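Local coordinates for galactofuranose-binding protein YtfQ (Escherichia coli, PDB 2VK2) that binds alpha- and beta-galactofuranose in the periplasm and serves as the solute-binding component of the ABC transporter YtfQRT-YjfF, at residues D118-E123 and D220-S225; C129-L134 and I192-A197. All coordinates share one frame; numbering follows the deposited sequence.

From the N terminus the chain first builds most of the other lobe, then enters this one through helix 109-124, whose last turns carry D118-E123. Strand 129-135 follows at once and holds C129-L134. After 57 more residues the chain returns with I192-A197, and interaction 2 closes the inner loop. Strand 222-225 comes next, and interaction 1 closes a wider loop that contains the first. The two contacts are therefore nested and do not cross. Strands 129-135, 194-197 and 222-225 lie in that order in one sheet. The backbone of L222 hydrogen-bonds to those of C193 and V195, which joins the contacts. Interaction 2 ties strand to strand; interaction 1 packs the helix on the sheet.

Interaction 1 (D118-E123 and D220-S225); sequences DWLVKE and DILTGS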
ATOM      1  N   ASP A 118      -3.293  17.152   3.746  1.00  8.95           N
ATOM      2  CA  ASP A 118      -4.346  18.090   4.145  1.00  9.46           C
ATOM      3  C   ASP A 118      -4.512  18.090   5.666  1.00  9.38           C
ATOM      4  O   ASP A 118      -4.651  19.148   6.288  1.00  9.53           O
ATOM      5  CB  ASP A 118      -5.691  17.726   3.499  1.00  9.93           C
ATOM      6  CG  ASP A 118      -5.737  18.006   2.004  1.00 11.38           C
ATOM      7  OD1 ASP A 118      -4.832  18.682   1.472  1.00 12.33           O
ATOM      8  OD2 ASP A 118      -6.704  17.544   1.363  1.00 13.39           O
ATOM      9  N   TRP A 119      -4.496  16.899   6.258  1.00  9.16           N
ATOM     10  CA  TRP A 119      -4.587  16.770   7.706  1.00  9.29           C
ATOM     11  C   TRP A 119      -3.440  17.521   8.385  1.00  8.98           C
ATOM     12  O   TRP A 119      -3.662  18.269   9.340  1.00  9.01           O
ATOM     13  CB  TRP A 119      -4.590  15.297   8.137  1.00  9.66           C
ATOM     14  CG  TRP A 119      -4.334  15.163   9.599  1.00  9.99           C
ATOM     15  CD1 TRP A 119      -5.239  15.314  10.605  1.00 10.49           C
ATOM     16  CD2 TRP A 119      -3.073  14.910  10.225  1.00  9.97           C
ATOM     17  NE1 TRP A 119      -4.622  15.156  11.821  1.00 10.35           N
ATOM     18  CE2 TRP A 119      -3.292  14.906  11.617  1.00  9.99           C
ATOM     19  CE3 TRP A 119      -1.780  14.678   9.744  1.00 10.24           C
ATOM     20  CZ2 TRP A 119      -2.265  14.679  12.532  1.00 10.44           C
ATOM     21  CZ3 TRP A 119      -0.762  14.450  10.653  1.00 10.45           C
ATOM     22  CH2 TRP A 119      -1.012  14.452  12.032  1.00 10.45           C
ATOM     23  N   LEU A 120      -2.222  17.327   7.886  1.00  8.91           N
ATOM     24  CA  LEU A 120      -1.039  17.955   8.475  1.00  9.00           C
ATOM     25  C   LEU A 120      -1.091  19.477   8.391  1.00  9.08           C
ATOM     26  O   LEU A 120      -0.760  20.163   9.358  1.00  9.09           O
ATOM     27  CB  LEU A 120       0.238  17.441   7.802  1.00  9.00           C
ATOM     28  CG  LEU A 120       1.548  17.981   8.383  1.00  9.14           C
ATOM     29  CD1 LEU A 120       1.744  17.516   9.823  1.00  9.57           C
ATOM     30  CD2 LEU A 120       2.721  17.562   7.516  1.00  9.22           C
ATOM     31  N   VAL A 121      -1.507  20.000   7.241  1.00  9.16           N
ATOM     32  CA  VAL A 121      -1.634  21.445   7.060  1.00  9.75           C
ATOM     33  C   VAL A 121      -2.539  22.041   8.138  1.00 10.32           C
ATOM     34  O   VAL A 121      -2.196  23.052   8.758  1.00 10.42           O
ATOM     35  CB  VAL A 121      -2.180  21.796   5.654  1.00  9.63           C
ATOM     36  CG1 VAL A 121      -2.516  23.281   5.556  1.00 10.36           C
ATOM     37  CG2 VAL A 121      -1.172  21.414   4.582  1.00 10.05           C
ATOM     38  N   LYS A 122      -3.687  21.408   8.367  1.00 10.83           N
ATOM     39  CA  LYS A 122      -4.620  21.858   9.401  1.00 11.64           C
ATOM     40  C   LYS A 122      -4.043  21.686  10.807  1.00 11.41           C
ATOM     41  O   LYS A 122      -4.195  22.568  11.657  1.00 11.67           O
ATOM     42  CB  LYS A 122      -5.946  21.100   9.291  1.00 11.92           C
ATOM     43  CG  LYS A 122      -6.786  21.490   8.094  1.00 13.08           C
ATOM     44  CD  LYS A 122      -7.990  20.579   7.941  1.00 13.02           C
ATOM     45  N   GLU A 123      -3.381  20.558  11.046  1.00 11.36           N
ATOM     46  CA  GLU A 123      -2.831  20.233  12.365  1.00 11.39           C
ATOM     47  C   GLU A 123      -1.789  21.251  12.830  1.00 11.29           C
ATOM     48  O   GLU A 123      -1.848  21.728  13.964  1.00 11.41           O
ATOM     49  CB  GLU A 123      -2.225  18.824  12.346  1.00 11.61           C
ATOM     50  CG  GLU A 123      -1.626  18.349  13.673  1.00 12.54           C
ATOM     51  CD  GLU A 123      -2.663  18.108  14.757  1.00 15.16           C
ATOM     52  OE1 GLU A 123      -3.847  17.876  14.429  1.00 16.54           O
ATOM     53  OE2 GLU A 123      -2.282  18.141  15.946  1.00 17.74           O
ATOM     54  N   ASP A 220       6.005  14.989  20.172  1.00 13.64           N
ATOM     55  CA  ASP A 220       7.255  15.605  19.714  1.00 13.17           C
ATOM     56  C   ASP A 220       7.433  15.415  18.211  1.00 12.35           C
ATOM     57  O   ASP A 220       7.875  16.326  17.510  1.00 12.37           O
ATOM     58  CB  ASP A 220       8.466  15.009  20.438  1.00 13.22           C
ATOM     59  CG  ASP A 220       8.504  15.358  21.917  1.00 14.14           C
ATOM     60  OD1 ASP A 220       8.043  16.455  22.298  1.00 15.54           O
ATOM     61  OD2 ASP A 220       9.012  14.526  22.694  1.00 14.55           O
ATOM     62  N   ILE A 221       7.108  14.217  17.731  1.00 11.00           N
ATOM     63  CA  ILE A 221       7.104  13.921  16.303  1.00 10.29           C
ATOM     64  C   ILE A 221       5.754  13.294  15.961  1.00  9.66           C
ATOM     65  O   ILE A 221       5.412  12.222  16.461  1.00  9.82           O
ATOM     66  CB  ILE A 221       8.266  12.986  15.909  1.00 10.16           C
ATOM     67  CG1 ILE A 221       9.610  13.662  16.197  1.00 10.42           C
ATOM     68  CG2 ILE A 221       8.173  12.613  14.433  1.00  9.86           C
ATOM     69  CD1 ILE A 221      10.820  12.799  15.929  1.00 10.71           C
ATOM     70  N   LEU A 222       4.982  13.992  15.131  1.00  9.25           N
ATOM     71  CA  LEU A 222       3.677  13.516  14.685  1.00  9.06           C
ATOM     72  C   LEU A 222       3.870  12.385  13.683  1.00  8.81           C
ATOM     73  O   LEU A 222       4.921  12.293  13.048  1.00  8.56           O
ATOM     74  CB  LEU A 222       2.896  14.653  14.018  1.00  9.23           C
ATOM     75  CG  LEU A 222       2.651  15.920  14.844  1.00 10.03           C
ATOM     76  CD1 LEU A 222       2.089  17.019  13.957  1.00 11.41           C
ATOM     77  CD2 LEU A 222       1.717  15.636  16.017  1.00 11.81           C
ATOM     78  N   THR A 223       2.863  11.530  13.540  1.00  8.58           N
ATOM     79  CA  THR A 223       2.901  10.472  12.532  1.00  8.70           C
ATOM     80  C   THR A 223       1.684  10.546  11.622  1.00  8.53           C
ATOM     81  O   THR A 223       0.557  10.755  12.075  1.00  8.89           O
ATOM     82  CB  THR A 223       2.982   9.056  13.155  1.00  8.88           C
ATOM     83  OG1 THR A 223       1.690   8.638  13.621  1.00  9.18           O
ATOM     84  CG2 THR A 223       3.988   9.019  14.297  1.00  9.21           C
ATOM     85  N   GLY A 224       1.936  10.382  10.327  1.00  8.16           N
ATOM     86  CA  GLY A 224       0.886  10.248   9.324  1.00  8.00           C
ATOM     87  C   GLY A 224       1.283   9.112   8.404  1.00  7.74           C
ATOM     88  O   GLY A 224       2.408   9.080   7.921  1.00  7.82           O
ATOM     89  N   SER A 225       0.377   8.168   8.182  1.00  7.69           N
ATOM     90  CA  SER A 225       0.701   6.980   7.400  1.00  7.65           C
ATOM     91  C   SER A 225      -0.550   6.399   6.755  1.00  7.41           C
ATOM     92  O   SER A 225      -1.638   6.948   6.898  1.00  7.46           O
ATOM     93  CB  SER A 225       1.417   5.949   8.276  1.00  7.57           C
ATOM     94  OG  SER A 225       0.647   5.615   9.418  1.00  8.40           O
TER
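The indole of W119 turns its rim toward strand 222-225. CB of L222 sits at the ring edge, near the ring plane, with W119 CH2 4.4 Å from L222 CB. One face of the indole carries E123 CB, one helical turn on, 4.1 Å above the plane and offset toward the rim. The carbonyl oxygen of T223 approaches obliquely, with W119 CH2 4.0 Å from T223 O. CG of W119 lies anti to the backbone N (chi1 166°), which carries the six-membered ring out from the helix toward the strand. N242 and L281 also touch this indole.

Helix 109-124 packs here on a face of the mixed sheet in one alpha/beta lobe of the periplasmic binding protein fold. The segment axes run nearly antiparallel, at 159°, and are 10.1 Å apart at closest approach. G224 has only hydrogen at its alpha carbon where the indole comes close.

Beyond its CB, L222 reaches the helix through its CD1 methyl: L222 CD1 is 4.0 Å from E123 CG, and L222 CD1 is 4.2 Å from L120 CD1. E123 takes part through its CG methylene. L120 and L222 meet methyl to methyl, the side chains crossing at a slant. M194 of the next strand touches both L120 and L222. The CB of T223 points away from the helix, and its OG1 is hydrogen-bonded to N242 N.

Interaction 2 (C129-L134 and I192-A197); sequences CNVVEL and ICMVYA
C129 and C193 both hold SG anti to the backbone N (chi1 -177° and 156°), and C129 SG bonds to C193 SG at 2.1 Å in a disulfide. E133 and Y196 likewise send CG anti to N. The extended E133 chain runs alongside the ring. E133 OE2 lies at the ring edge, near its plane, 3.5 Å from Y196 CE2, with carboxylate and ring planes 30° apart. E133 OE1 forms a salt bridge with K147 and a hydrogen bond with S165; OE2 is hydrogen-bonded to H198 NE2, and Y196 OH to R146 O. An alanine in place of E133 would probably leave K147 without its carboxylate mate and S165 and H198 without this partner.

On the other face, V132 CG1 lies 3.8 Å from I192 CD1, and L134 CD1 lies 3.8 Å from V195 CG2.

N130 O accepts from two amides: C193 N at 2.8 Å, in the carbonyl plane, and M194 N, tilted from it, at 3.2 Å. Regular bonds follow: V132 N to M194 O, Y196 N to V132 O, L134 N to Y196 O. This is parallel strand pairing at the core of a periplasmic binding protein lobe, near sugar-binding R146 and N199.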
ATOM      1  N   CYS A 129       7.183  23.227  10.425  1.00 11.24           N
ATOM      2  CA  CYS A 129       7.101  21.776  10.548  1.00 11.04           C
ATOM      3  C   CYS A 129       7.995  21.104   9.547  1.00 10.48           C
ATOM      4  O   CYS A 129       7.695  21.074   8.392  1.00 10.71           O
ATOM      5  CB  CYS A 129       5.666  21.316  10.359  1.00 11.26           C
ATOM      6  SG  CYS A 129       5.442  19.521  10.571  1.00 12.81           S
ATOM      7  N   ASN A 130       9.065  20.596  10.030  1.00 10.05           N
ATOM      8  CA  ASN A 130       9.950  19.753   9.231  1.00 10.00           C
ATOM      9  C   ASN A 130       9.459  18.325   9.199  1.00  9.60           C
ATOM     10  O   ASN A 130       9.295  17.693  10.231  1.00  9.63           O
ATOM     11  CB  ASN A 130      11.361  19.761   9.803  1.00 10.14           C
ATOM     12  CG  ASN A 130      12.076  21.113   9.583  1.00 11.01           C
ATOM     13  OD1 ASN A 130      11.739  21.874   8.765  1.00 11.78           O
ATOM     14  ND2 ASN A 130      13.068  21.330  10.366  1.00 12.38           N
ATOM     15  N   VAL A 131       9.255  17.848   7.971  1.00  9.08           N
ATOM     16  CA  VAL A 131       8.768  16.502   7.722  1.00  8.81           C
ATOM     17  C   VAL A 131       9.910  15.601   7.271  1.00  8.69           C
ATOM     18  O   VAL A 131      10.756  16.008   6.474  1.00  8.78           O
ATOM     19  CB  VAL A 131       7.672  16.513   6.634  1.00  8.95           C
ATOM     20  CG1 VAL A 131       7.249  15.093   6.268  1.00  9.25           C
ATOM     21  CG2 VAL A 131       6.475  17.325   7.102  1.00  9.57           C
ATOM     22  N   VAL A 132       9.942  14.382   7.796  1.00  8.38           N
ATOM     23  CA  VAL A 132      10.789  13.336   7.243  1.00  8.46           C
ATOM     24  C   VAL A 132       9.872  12.281   6.628  1.00  8.20           C
ATOM     25  O   VAL A 132       8.842  11.921   7.212  1.00  8.16           O
ATOM     26  CB  VAL A 132      11.757  12.733   8.290  1.00  8.44           C
ATOM     27  CG1 VAL A 132      12.672  13.820   8.845  1.00  8.87           C
ATOM     28  CG2 VAL A 132      11.006  12.026   9.417  1.00  9.10           C
ATOM     29  N   GLU A 133      10.229  11.821   5.431  1.00  8.19           N
ATOM     30  CA  GLU A 133       9.383  10.919   4.662  1.00  8.06           C
ATOM     31  C   GLU A 133      10.011   9.540   4.543  1.00  8.10           C
ATOM     32  O   GLU A 133      11.156   9.410   4.112  1.00  8.22           O
ATOM     33  CB  GLU A 133       9.128  11.503   3.269  1.00  7.99           C
ATOM     34  CG  GLU A 133       8.260  10.624   2.362  1.00  8.32           C
ATOM     35  CD  GLU A 133       8.011  11.246   1.007  1.00  8.57           C
ATOM     36  OE1 GLU A 133       8.945  11.871   0.460  1.00 10.06           O
ATOM     37  OE2 GLU A 133       6.887  11.104   0.485  1.00  8.66           O
ATOM     38  N   LEU A 134       9.250   8.521   4.928  1.00  7.84           N
ATOM     39  CA  LEU A 134       9.626   7.136   4.707  1.00  8.02           C
ATOM     40  C   LEU A 134       8.843   6.650   3.494  1.00  7.89           C
ATOM     41  O   LEU A 134       7.642   6.393   3.577  1.00  7.65           O
ATOM     42  CB  LEU A 134       9.312   6.284   5.937  1.00  8.26           C
ATOM     43  CG  LEU A 134      10.105   6.660   7.194  1.00  8.92           C
ATOM     44  CD1 LEU A 134       9.565   5.935   8.419  1.00  9.22           C
ATOM     45  CD2 LEU A 134      11.584   6.362   7.006  1.00 10.30           C
ATOM     46  N   ILE A 192      12.848  17.537  13.893  1.00 11.96           N
ATOM     47  CA  ILE A 192      11.782  16.848  13.165  1.00 11.23           C
ATOM     48  C   ILE A 192      10.435  17.121  13.833  1.00 10.96           C
ATOM     49  O   ILE A 192      10.303  16.956  15.046  1.00 10.82           O
ATOM     50  CB  ILE A 192      12.017  15.325  13.134  1.00 10.95           C
ATOM     51  CG1 ILE A 192      13.366  14.999  12.483  1.00 10.97           C
ATOM     52  CG2 ILE A 192      10.879  14.625  12.388  1.00 10.73           C
ATOM     53  CD1 ILE A 192      13.722  13.529  12.516  1.00 11.02           C
ATOM     54  N   CYS A 193       9.451  17.533  13.034  1.00 10.99           N
ATOM     55  CA  CYS A 193       8.084  17.797  13.499  1.00 10.78           C
ATOM     56  C   CYS A 193       7.151  16.613  13.235  1.00 10.08           C
ATOM     57  O   CYS A 193       6.265  16.325  14.041  1.00  9.80           O
ATOM     58  CB  CYS A 193       7.542  19.068  12.822  1.00 11.02           C
ATOM     59  SG  CYS A 193       5.732  19.238  12.676  1.00 13.28           S
ATOM     60  N   MET A 194       7.352  15.927  12.112  1.00  9.47           N
ATOM     61  CA  MET A 194       6.425  14.894  11.672  1.00  9.09           C
ATOM     62  C   MET A 194       7.117  13.884  10.764  1.00  8.64           C
ATOM     63  O   MET A 194       7.988  14.245   9.968  1.00  8.57           O
ATOM     64  CB  MET A 194       5.253  15.558  10.944  1.00  9.20           C
ATOM     65  CG  MET A 194       4.174  14.615  10.439  1.00  9.21           C
ATOM     66  SD  MET A 194       4.313  14.292   8.670  1.00  9.00           S
ATOM     67  CE  MET A 194       2.793  13.381   8.392  1.00  9.03           C
ATOM     68  N   VAL A 195       6.736  12.618  10.906  1.00  8.02           N
ATOM     69  CA  VAL A 195       7.141  11.581   9.964  1.00  7.98           C
ATOM     70  C   VAL A 195       5.933  11.171   9.131  1.00  7.72           C
ATOM     71  O   VAL A 195       4.869  10.859   9.670  1.00  7.65           O
ATOM     72  CB  VAL A 195       7.790  10.346  10.653  1.00  7.96           C
ATOM     73  CG1 VAL A 195       6.903   9.783  11.765  1.00  8.66           C
ATOM     74  CG2 VAL A 195       8.119   9.264   9.621  1.00  8.18           C
ATOM     75  N   TYR A 196       6.115  11.219   7.812  1.00  7.56           N
ATOM     76  CA  TYR A 196       5.129  10.766   6.844  1.00  7.52           C
ATOM     77  C   TYR A 196       5.643   9.455   6.283  1.00  7.42           C
ATOM     78  O   TYR A 196       6.693   9.426   5.642  1.00  7.86           O
ATOM     79  CB  TYR A 196       4.965  11.792   5.715  1.00  7.55           C
ATOM     80  CG  TYR A 196       4.130  11.304   4.545  1.00  7.51           C
ATOM     81  CD1 TYR A 196       2.898  10.689   4.750  1.00  7.83           C
ATOM     82  CD2 TYR A 196       4.571  11.464   3.232  1.00  7.37           C
ATOM     83  CE1 TYR A 196       2.133  10.238   3.688  1.00  7.43           C
ATOM     84  CE2 TYR A 196       3.806  11.017   2.159  1.00  7.54           C
ATOM     85  CZ  TYR A 196       2.586  10.409   2.396  1.00  7.28           C
ATOM     86  OH  TYR A 196       1.805   9.958   1.356  1.00  7.60           O
ATOM     87  N   ALA A 197       4.920   8.370   6.533  1.00  7.37           N
ATOM     88  CA  ALA A 197       5.319   7.066   6.021  1.00  7.71           C
ATOM     89  C   ALA A 197       4.286   6.580   5.021  1.00  7.56           C
ATOM     90  O   ALA A 197       3.083   6.660   5.263  1.00  7.62           O
ATOM     91  CB  ALA A 197       5.476   6.074   7.153  1.00  7.83           C
TER